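Local structure of virulence sensor protein BvgS (Bordetella pertussis, 6ZJ8) at residues L47-A52 with A63-T68; I69-V74 with L88-A93; E97-D102 with Q116-Y121. The protein is a sensor histidine kinase for virulence control whose PAS domain, the part modelled here, probably helps pass signals to the kinase. All coordinates share one frame; numbering follows the deposited sequence.

How the contacts relate
All three contacts belong to one PAS fold, an antiparallel sheet with strand order 2-1-5-4-3 and helices and loops packed against it. Contact 1 sits at the outer strand 46-49, contact 3 at the opposite margin, where strand 99-107 pairs with 110-122; their centres are about 18 Å apart, yet Leu47 CD1 reaches Tyr121 OH at 4.0 Å. Contact 2 follows contact 1 directly in sequence, Thr68 running into Ile69, with centres about 15 Å apart. It meets contact 3, about 14 Å away between centres, through residues 88-93: Leu89 CD2 packs 3.4 Å from Gln116 OE1, and Arg99 of contact 3 also meets this loop.

Contact 1: residues L47-A52 with A63-T68; sequences LLCNDA and AVLGKT
Leu65 reaches the strand with one methyl: its CD2 sits 3.3 Å from Leu47 O and 3.9 Å from Leu48 N, so it lies against the peptide that joins the two leucines and not against their side chains. Leu65 has CG anti to its own carbonyl carbon (chi1 -62°); CD1 takes the extended position and CD2 is the branch turned to the strand, although the bond to CB points neither at the strand nor away from it. Beside it, Cys49 points its sulfur into the loop. SG touches Val64 CG1 at 3.9 Å and Leu65 CD2 at 4.1 Å, an apolar meeting of a thiol with two branched side chains. Chi1 of 42° places SG between the backbone N and the carbonyl carbon of Cys49, on the flank from which Val64 CG1 approaches. Leu54 of helix 51-57 packs on both Cys49 and Val64, so this end of the contact is buried, while Leu65 is exposed.

In PAS-fold terms this is the second strand, at an edge of the antiparallel sheet, held by the loop that follows the next helix. The strand is irregular here: two residues, Leu47 and Leu48, stand opposite the single Val39 of strand 37-41, which makes a classic bulge.

The loop is shaped by a type II turn from Val64 to Lys67, closed by Lys67 N on Val64 O at 3.0 Å, with Gly66 taking the positive phi of 79°. A backbone hydrogen bond between Gly66 and Met46 ties the turn to the strand. Past Cys49, Asn50 is the N-cap of helix 51-57: its OD1 accepts from Tyr53 N and Ile37 N, while ND2 bonds to Thr33 OG1 and Asn35 O.

Contact 2: residues I69-V74 with L88-A93; sequences IPEANV and LLTRVA
Ile69 meets Leu88 where two loops of the PAS fold come together, one leading into helix 79-87 and the other leaving it, so the contact joins the chain before and after that helix. Ile69 CG1 lies 3.5 Å from Leu88 CD1, and CB and CG2 of the isoleucine are also near this one methyl. The two side chains cross at about a right angle, Leu88 sending its CD1 branch into the isoleucine. Both are buried: Met84 and His85 of the helix flank Ile69, while Tyr38 and Arg40 of strand 37-41 flank Leu88.

Two residues on, Glu71 makes the polar half of the contact. Its chain bends at chi2 (-68°), which turns the carboxylate toward the backbone at Thr90 and Arg91. The two oxygens divide the work. OE1 accepts a hydrogen bond from His85 NE2 and rests 3.4 Å from Thr90 CG2, the methyl that lies anti to the threonine N. OE2 takes a weak bond from Arg91 N, 3.0 Å long but bent to 132° at the hydrogen. The arginine's charged end does not close a salt bridge, because Glu71 OE2 is 5.2 Å from Arg91 NE; the carboxylate and guanidinium planes stand 48° apart. What Arg91 adds by its side chain is CB, 3.6 Å from Glu71 OE2.

Contact 3: residues E97-D102 with Q116-Y121; sequences EPRFED and QWTIPY
Arg99 and Thr118 form a hydrogen-bonded pair in the antiparallel hairpin of strands 99-107 and 110-122, at the margin of the PAS sheet. Arg99 N donates to Thr118 O at 3.0 Å, and Thr118 N returns a bond to Arg99 O. Glu101 and Gln116 repeat the exchange: Glu101 N gives to Gln116 O, and Gln116 N to Glu101 O at 2.7 Å. Three of these carbonyls carry a second, softer load from a CA-H: Thr118 O from Pro98, Arg99 O from Trp117 and Gln116 O from Phe100.

The side chains of Arg99 and Thr118 run alongside each other on one face, with Arg99 CB 3.4 Å from Thr118 OG1. Arg99 bends at chi3 (64°), bringing NH2 within 3.0 Å of Glu101 OE1 in a salt bridge along its own strand, while NH1 gives a weak hydrogen bond to Thr90 O. Gln116 NE2 likewise makes weak bonds to the carbonyls of Glu86 and Phe87, and Asp102 OD2 accepts from His113 NE2.

Phe100 and Trp117 occupy the other face as a non-hydrogen-bonded pair; Trp117 CB approaches the phenyl ring obliquely, 3.7 Å from Phe100 CD1. Where the pairing ends, Ile119 CD1 packs 3.5 Å from Pro98 CB.

Contact 1: residues L47-A52 with A63-T68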
loop_
_atom_site.group_PDB
_atom_site.type_symbol
_atom_site.label_atom_id
_atom_site.label_comp_id
_atom_site.label_asym_id
_atom_site.label_seq_id
_atom_site.Cartn_x
_atom_site.Cartn_y
_atom_site.Cartn_z
ATOM N N LEU A 47 10.099 -3.323 -3.573
ATOM C CA LEU A 47 10.607 -2.932 -4.882
ATOM C C LEU A 47 9.966 -1.664 -5.422
ATOM O O LEU A 47 10.630 -0.900 -6.130
ATOM C CB LEU A 47 10.378 -4.059 -5.891
ATOM C CG LEU A 47 10.892 -5.432 -5.465
ATOM C CD1 LEU A 47 10.624 -6.447 -6.559
ATOM C CD2 LEU A 47 12.370 -5.366 -5.130
ATOM N N LEU A 48 8.696 -1.427 -5.112
ATOM C CA LEU A 48 7.984 -0.279 -5.647
ATOM C C LEU A 48 6.914 0.145 -4.657
ATOM O O LEU A 48 6.333 -0.682 -3.950
ATOM C CB LEU A 48 7.353 -0.602 -7.008
ATOM C CG LEU A 48 6.564 0.515 -7.694
ATOM C CD1 LEU A 48 6.728 0.420 -9.202
ATOM C CD2 LEU A 48 5.087 0.458 -7.329
ATOM N N CYS A 49 6.671 1.452 -4.610
ATOM C CA CYS A 49 5.569 2.007 -3.836
ATOM C C CYS A 49 5.265 3.389 -4.388
ATOM O O CYS A 49 6.183 4.184 -4.611
ATOM C CB CYS A 49 5.910 2.070 -2.343
ATOM S SG CYS A 49 7.579 2.625 -1.968
ATOM N N ASN A 50 3.986 3.665 -4.624
ATOM C CA ASN A 50 3.595 4.942 -5.196
ATOM C C ASN A 50 3.542 6.012 -4.107
ATOM O O ASN A 50 3.779 5.749 -2.925
ATOM C CB ASN A 50 2.260 4.804 -5.925
ATOM C CG ASN A 50 1.114 4.447 -4.997
ATOM O OD1 ASN A 50 1.320 4.065 -3.842
ATOM N ND2 ASN A 50 -0.106 4.553 -5.508
ATOM N N ASP A 51 3.235 7.245 -4.518
ATOM C CA ASP A 51 3.214 8.355 -3.572
ATOM C C ASP A 51 2.048 8.251 -2.598
ATOM O O ASP A 51 2.130 8.773 -1.482
ATOM C CB ASP A 51 3.151 9.681 -4.324
ATOM C CG ASP A 51 4.408 9.963 -5.114
ATOM O OD1 ASP A 51 5.407 9.232 -4.935
ATOM O OD2 ASP A 51 4.395 10.919 -5.914
ATOM N N ALA A 52 0.955 7.598 -2.999
ATOM C CA ALA A 52 -0.137 7.364 -2.059
ATOM C C ALA A 52 0.341 6.510 -0.893
ATOM O O ALA A 52 -0.019 6.760 0.264
ATOM C CB ALA A 52 -1.311 6.695 -2.770
ATOM N N ALA A 63 13.577 5.766 1.974
ATOM C CA ALA A 63 13.405 5.123 3.268
ATOM C C ALA A 63 12.716 3.768 3.174
ATOM O O ALA A 63 12.573 3.096 4.201
ATOM C CB ALA A 63 12.604 6.033 4.205
ATOM N N VAL A 64 12.299 3.344 1.981
ATOM C CA VAL A 64 11.472 2.151 1.842
ATOM C C VAL A 64 12.079 1.170 0.849
ATOM O O VAL A 64 12.197 -0.026 1.138
ATOM C CB VAL A 64 10.041 2.529 1.414
ATOM C CG1 VAL A 64 9.186 1.281 1.285
ATOM C CG2 VAL A 64 9.437 3.512 2.402
ATOM N N LEU A 65 12.453 1.660 -0.331
ATOM C CA LEU A 65 12.932 0.778 -1.387
ATOM C C LEU A 65 14.157 0.000 -0.925
ATOM O O LEU A 65 15.088 0.566 -0.344
ATOM C CB LEU A 65 13.264 1.587 -2.640
ATOM C CG LEU A 65 12.101 2.342 -3.286
ATOM C CD1 LEU A 65 12.620 3.226 -4.401
ATOM C CD2 LEU A 65 11.039 1.387 -3.816
ATOM N N GLY A 66 14.154 -1.303 -1.195
ATOM C CA GLY A 66 15.232 -2.177 -0.788
ATOM C C GLY A 66 15.194 -2.606 0.661
ATOM O O GLY A 66 16.091 -3.340 1.094
ATOM N N LYS A 67 14.186 -2.188 1.420
ATOM C CA LYS A 67 14.107 -2.436 2.850
ATOM C C LYS A 67 12.825 -3.191 3.170
ATOM O O LYS A 67 11.902 -3.263 2.355
ATOM C CB LYS A 67 14.188 -1.114 3.619
ATOM C CG LYS A 67 15.530 -0.424 3.417
ATOM C CD LYS A 67 15.471 1.072 3.640
ATOM C CE LYS A 67 16.833 1.699 3.369
ATOM N NZ LYS A 67 16.828 3.172 3.568
ATOM N N THR A 68 12.782 -3.772 4.367
ATOM C CA THR A 68 11.762 -4.746 4.721
ATOM C C THR A 68 10.863 -4.232 5.838
ATOM O O THR A 68 11.205 -3.298 6.569
ATOM C CB THR A 68 12.396 -6.074 5.158
ATOM O OG1 THR A 68 13.206 -5.860 6.321
ATOM C CG2 THR A 68 13.260 -6.644 4.051
#

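Contact 2: residues I69-V74 with L88-A93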
loop_
_atom_site.group_PDB
_atom_site.type_symbol
_atom_site.label_atom_id
_atom_site.label_comp_id
_atom_site.label_asym_id
_atom_site.label_seq_id
_atom_site.Cartn_x
_atom_site.Cartn_y
_atom_site.Cartn_z
ATOM N N ILE A 69 9.697 -4.865 5.951
ATOM C CA ILE A 69 8.764 -4.644 7.053
ATOM C C ILE A 69 8.664 -5.955 7.827
ATOM O O ILE A 69 7.781 -6.776 7.532
ATOM C CB ILE A 69 7.379 -4.201 6.556
ATOM C CG1 ILE A 69 7.493 -3.186 5.413
ATOM C CG2 ILE A 69 6.572 -3.625 7.717
ATOM C CD1 ILE A 69 7.966 -1.826 5.834
ATOM N N PRO A 70 9.534 -6.203 8.805
ATOM C CA PRO A 70 9.549 -7.520 9.454
ATOM C C PRO A 70 8.229 -7.837 10.143
ATOM O O PRO A 70 7.498 -6.948 10.584
ATOM C CB PRO A 70 10.695 -7.405 10.468
ATOM C CG PRO A 70 11.547 -6.287 9.964
ATOM C CD PRO A 70 10.601 -5.325 9.317
ATOM N N GLU A 71 7.931 -9.138 10.226
ATOM C CA GLU A 71 6.734 -9.580 10.934
ATOM C C GLU A 71 6.916 -9.464 12.442
ATOM O O GLU A 71 5.993 -9.054 13.156
ATOM C CB GLU A 71 6.398 -11.022 10.548
ATOM C CG GLU A 71 6.098 -11.223 9.069
ATOM C CD GLU A 71 4.813 -10.550 8.631
ATOM O OE1 GLU A 71 3.997 -10.191 9.505
ATOM O OE2 GLU A 71 4.622 -10.378 7.408
ATOM N N ALA A 72 8.097 -9.816 12.942
ATOM C CA ALA A 72 8.377 -9.725 14.365
ATOM C C ALA A 72 8.714 -8.289 14.754
ATOM O O ALA A 72 9.151 -7.478 13.933
ATOM C CB ALA A 72 9.529 -10.654 14.746
ATOM N N ASN A 73 8.500 -7.983 16.030
ATOM C CA ASN A 73 8.813 -6.656 16.543
ATOM C C ASN A 73 10.323 -6.457 16.585
ATOM O O ASN A 73 11.062 -7.320 17.068
ATOM C CB ASN A 73 8.215 -6.474 17.937
ATOM C CG ASN A 73 6.746 -6.842 17.992
ATOM O OD1 ASN A 73 5.886 -6.078 17.552
ATOM N ND2 ASN A 73 6.451 -8.017 18.535
ATOM N N VAL A 74 10.777 -5.326 16.072
ATOM C CA VAL A 74 12.191 -4.976 16.067
ATOM C C VAL A 74 12.526 -4.279 17.378
ATOM O O VAL A 74 11.678 -3.616 17.984
ATOM C CB VAL A 74 12.534 -4.084 14.856
ATOM C CG1 VAL A 74 14.036 -3.856 14.770
ATOM C CG2 VAL A 74 12.002 -4.700 13.568
ATOM N N LEU A 88 -0.065 -3.389 5.880
ATOM C CA LEU A 88 0.279 -4.534 5.055
ATOM C C LEU A 88 -0.384 -5.795 5.596
ATOM O O LEU A 88 -0.991 -5.802 6.669
ATOM C CB LEU A 88 1.796 -4.715 5.000
ATOM C CG LEU A 88 2.573 -3.496 4.503
ATOM C CD1 LEU A 88 4.048 -3.673 4.786
ATOM C CD2 LEU A 88 2.339 -3.276 3.021
ATOM N N LEU A 89 -0.260 -6.874 4.834
ATOM C CA LEU A 89 -0.772 -8.178 5.220
ATOM C C LEU A 89 0.386 -9.098 5.587
ATOM O O LEU A 89 1.501 -8.956 5.076
ATOM C CB LEU A 89 -1.597 -8.803 4.094
ATOM C CG LEU A 89 -2.882 -8.063 3.718
ATOM C CD1 LEU A 89 -3.643 -8.830 2.649
ATOM C CD2 LEU A 89 -3.758 -7.840 4.942
ATOM N N THR A 90 0.106 -10.041 6.483
ATOM C CA THR A 90 1.129 -10.971 6.937
ATOM C C THR A 90 1.628 -11.826 5.776
ATOM O O THR A 90 0.927 -12.043 4.781
ATOM C CB THR A 90 0.578 -11.861 8.053
ATOM O OG1 THR A 90 -0.114 -11.054 9.014
ATOM C CG2 THR A 90 1.705 -12.605 8.752
ATOM N N ARG A 91 2.861 -12.309 5.907
ATOM C CA ARG A 91 3.517 -13.097 4.865
ATOM C C ARG A 91 3.137 -14.561 5.063
ATOM O O ARG A 91 3.660 -15.237 5.953
ATOM C CB ARG A 91 5.027 -12.887 4.917
ATOM C CG ARG A 91 5.784 -13.420 3.707
ATOM C CD ARG A 91 7.244 -12.976 3.713
ATOM N NE ARG A 91 7.976 -13.466 4.880
ATOM C CZ ARG A 91 8.522 -14.676 4.974
ATOM N NH1 ARG A 91 8.420 -15.540 3.972
ATOM N NH2 ARG A 91 9.169 -15.024 6.078
ATOM N N VAL A 92 2.222 -15.054 4.225
ATOM C CA VAL A 92 1.736 -16.424 4.356
ATOM C C VAL A 92 2.708 -17.386 3.681
ATOM O O VAL A 92 3.500 -17.014 2.810
ATOM C CB VAL A 92 0.316 -16.560 3.771
ATOM C CG1 VAL A 92 -0.242 -17.954 4.017
ATOM C CG2 VAL A 92 -0.609 -15.509 4.366
ATOM N N ALA A 93 2.642 -18.653 4.095
ATOM C CA ALA A 93 3.551 -19.681 3.602
ATOM C C ALA A 93 3.463 -19.840 2.089
ATOM O O ALA A 93 2.919 -20.834 1.595
ATOM C CB ALA A 93 3.255 -21.019 4.284
#

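Contact 3: residues E97-D102 with Q116-Y121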
loop_
_atom_site.group_PDB
_atom_site.type_symbol
_atom_site.label_atom_id
_atom_site.label_comp_id
_atom_site.label_asym_id
_atom_site.label_seq_id
_atom_site.Cartn_x
_atom_site.Cartn_y
_atom_site.Cartn_z
ATOM N N GLU A 97 -2.548 -17.487 -4.285
ATOM C CA GLU A 97 -3.876 -16.978 -4.584
ATOM C C GLU A 97 -4.039 -15.585 -3.998
ATOM O O GLU A 97 -3.423 -15.262 -2.978
ATOM C CB GLU A 97 -4.949 -17.919 -4.015
ATOM C CG GLU A 97 -6.346 -17.700 -4.568
ATOM C CD GLU A 97 -7.272 -18.870 -4.297
ATOM O OE1 GLU A 97 -6.827 -19.851 -3.663
ATOM O OE2 GLU A 97 -8.444 -18.813 -4.725
ATOM N N PRO A 98 -4.846 -14.729 -4.629
ATOM C CA PRO A 98 -5.066 -13.391 -4.071
ATOM C C PRO A 98 -5.598 -13.447 -2.646
ATOM O O PRO A 98 -6.276 -14.396 -2.246
ATOM C CB PRO A 98 -6.097 -12.776 -5.025
ATOM C CG PRO A 98 -5.851 -13.461 -6.319
ATOM C CD PRO A 98 -5.469 -14.873 -5.959
ATOM N N ARG A 99 -5.280 -12.405 -1.882
ATOM C CA ARG A 99 -5.756 -12.246 -0.517
ATOM C C ARG A 99 -6.493 -10.921 -0.379
ATOM O O ARG A 99 -6.154 -9.930 -1.032
ATOM C CB ARG A 99 -4.605 -12.289 0.492
ATOM C CG ARG A 99 -4.085 -13.677 0.806
ATOM C CD ARG A 99 -3.022 -13.608 1.890
ATOM N NE ARG A 99 -3.568 -13.123 3.156
ATOM C CZ ARG A 99 -2.836 -12.643 4.156
ATOM N NH1 ARG A 99 -1.518 -12.563 4.044
ATOM N NH2 ARG A 99 -3.425 -12.229 5.270
ATOM N N PHE A 100 -7.503 -10.912 0.491
ATOM C CA PHE A 100 -8.290 -9.716 0.757
ATOM C C PHE A 100 -8.672 -9.682 2.229
ATOM O O PHE A 100 -9.178 -10.673 2.765
ATOM C CB PHE A 100 -9.550 -9.675 -0.112
ATOM C CG PHE A 100 -9.268 -9.677 -1.584
ATOM C CD1 PHE A 100 -9.014 -8.492 -2.255
ATOM C CD2 PHE A 100 -9.257 -10.863 -2.300
ATOM C CE1 PHE A 100 -8.754 -8.491 -3.610
ATOM C CE2 PHE A 100 -8.999 -10.869 -3.655
ATOM C CZ PHE A 100 -8.747 -9.681 -4.313
ATOM N N GLU A 101 -8.428 -8.541 2.870
ATOM C CA GLU A 101 -8.812 -8.328 4.256
ATOM C C GLU A 101 -9.212 -6.871 4.434
ATOM O O GLU A 101 -8.859 -6.007 3.626
ATOM C CB GLU A 101 -7.679 -8.686 5.228
ATOM C CG GLU A 101 -7.457 -10.180 5.393
ATOM C CD GLU A 101 -6.783 -10.527 6.706
ATOM O OE1 GLU A 101 -5.552 -10.729 6.710
ATOM O OE2 GLU A 101 -7.487 -10.587 7.737
ATOM N N ASP A 102 -9.966 -6.606 5.496
ATOM C CA ASP A 102 -10.331 -5.242 5.848
ATOM C C ASP A 102 -10.278 -5.094 7.360
ATOM O O ASP A 102 -10.693 -5.992 8.097
ATOM C CB ASP A 102 -11.719 -4.869 5.310
ATOM C CG ASP A 102 -12.849 -5.377 6.186
ATOM O OD1 ASP A 102 -12.773 -6.529 6.660
ATOM O OD2 ASP A 102 -13.818 -4.618 6.393
ATOM N N GLN A 116 -7.573 -4.092 2.314
ATOM C CA GLN A 116 -6.226 -4.527 1.974
ATOM C C GLN A 116 -6.264 -5.693 0.991
ATOM O O GLN A 116 -7.177 -6.522 1.019
ATOM C CB GLN A 116 -5.468 -4.945 3.235
ATOM C CG GLN A 116 -5.444 -3.891 4.330
ATOM C CD GLN A 116 -5.136 -4.479 5.691
ATOM O OE1 GLN A 116 -5.836 -5.374 6.164
ATOM N NE2 GLN A 116 -4.083 -3.983 6.327
ATOM N N TRP A 117 -5.250 -5.760 0.129
ATOM C CA TRP A 117 -5.213 -6.781 -0.909
ATOM C C TRP A 117 -3.774 -7.091 -1.295
ATOM O O TRP A 117 -2.882 -6.250 -1.159
ATOM C CB TRP A 117 -5.999 -6.330 -2.145
ATOM C CG TRP A 117 -5.469 -5.065 -2.745
ATOM C CD1 TRP A 117 -5.770 -3.791 -2.365
ATOM C CD2 TRP A 117 -4.539 -4.951 -3.828
ATOM N NE1 TRP A 117 -5.088 -2.891 -3.144
ATOM C CE2 TRP A 117 -4.325 -3.578 -4.052
ATOM C CE3 TRP A 117 -3.868 -5.878 -4.631
ATOM C CZ2 TRP A 117 -3.469 -3.107 -5.046
ATOM C CZ3 TRP A 117 -3.017 -5.410 -5.618
ATOM C CH2 TRP A 117 -2.827 -4.037 -5.818
ATOM N N THR A 118 -3.559 -8.316 -1.779
ATOM C CA THR A 118 -2.271 -8.718 -2.324
ATOM C C THR A 118 -2.495 -9.725 -3.442
ATOM O O THR A 118 -3.392 -10.569 -3.358
ATOM C CB THR A 118 -1.353 -9.333 -1.257
ATOM O OG1 THR A 118 -1.972 -10.497 -0.696
ATOM C CG2 THR A 118 -1.056 -8.331 -0.152
ATOM N N ILE A 119 -1.671 -9.630 -4.489
ATOM C CA ILE A 119 -1.702 -10.554 -5.609
ATOM C C ILE A 119 -0.290 -11.117 -5.778
ATOM O O ILE A 119 0.653 -10.341 -5.964
ATOM C CB ILE A 119 -2.162 -9.889 -6.916
ATOM C CG1 ILE A 119 -3.507 -9.179 -6.738
ATOM C CG2 ILE A 119 -2.263 -10.928 -8.028
ATOM C CD1 ILE A 119 -4.689 -10.108 -6.747
ATOM N N PRO A 120 -0.089 -12.426 -5.729
ATOM C CA PRO A 120 1.243 -12.971 -6.010
ATOM C C PRO A 120 1.481 -13.127 -7.506
ATOM O O PRO A 120 0.554 -13.221 -8.312
ATOM C CB PRO A 120 1.235 -14.331 -5.302
ATOM C CG PRO A 120 -0.213 -14.678 -5.081
ATOM C CD PRO A 120 -1.068 -13.493 -5.454
ATOM N N TYR A 121 2.763 -13.145 -7.867
ATOM C CA TYR A 121 3.170 -13.237 -9.261
ATOM C C TYR A 121 4.432 -14.080 -9.366
ATOM O O TYR A 121 5.133 -14.315 -8.378
ATOM C CB TYR A 121 3.421 -11.850 -9.871
ATOM C CG TYR A 121 4.600 -11.125 -9.263
ATOM C CD1 TYR A 121 5.888 -11.332 -9.741
ATOM C CD2 TYR A 121 4.428 -10.239 -8.209
ATOM C CE1 TYR A 121 6.968 -10.679 -9.187
ATOM C CE2 TYR A 121 5.504 -9.579 -7.648
ATOM C CZ TYR A 121 6.772 -9.803 -8.142
ATOM O OH TYR A 121 7.850 -9.149 -7.590
#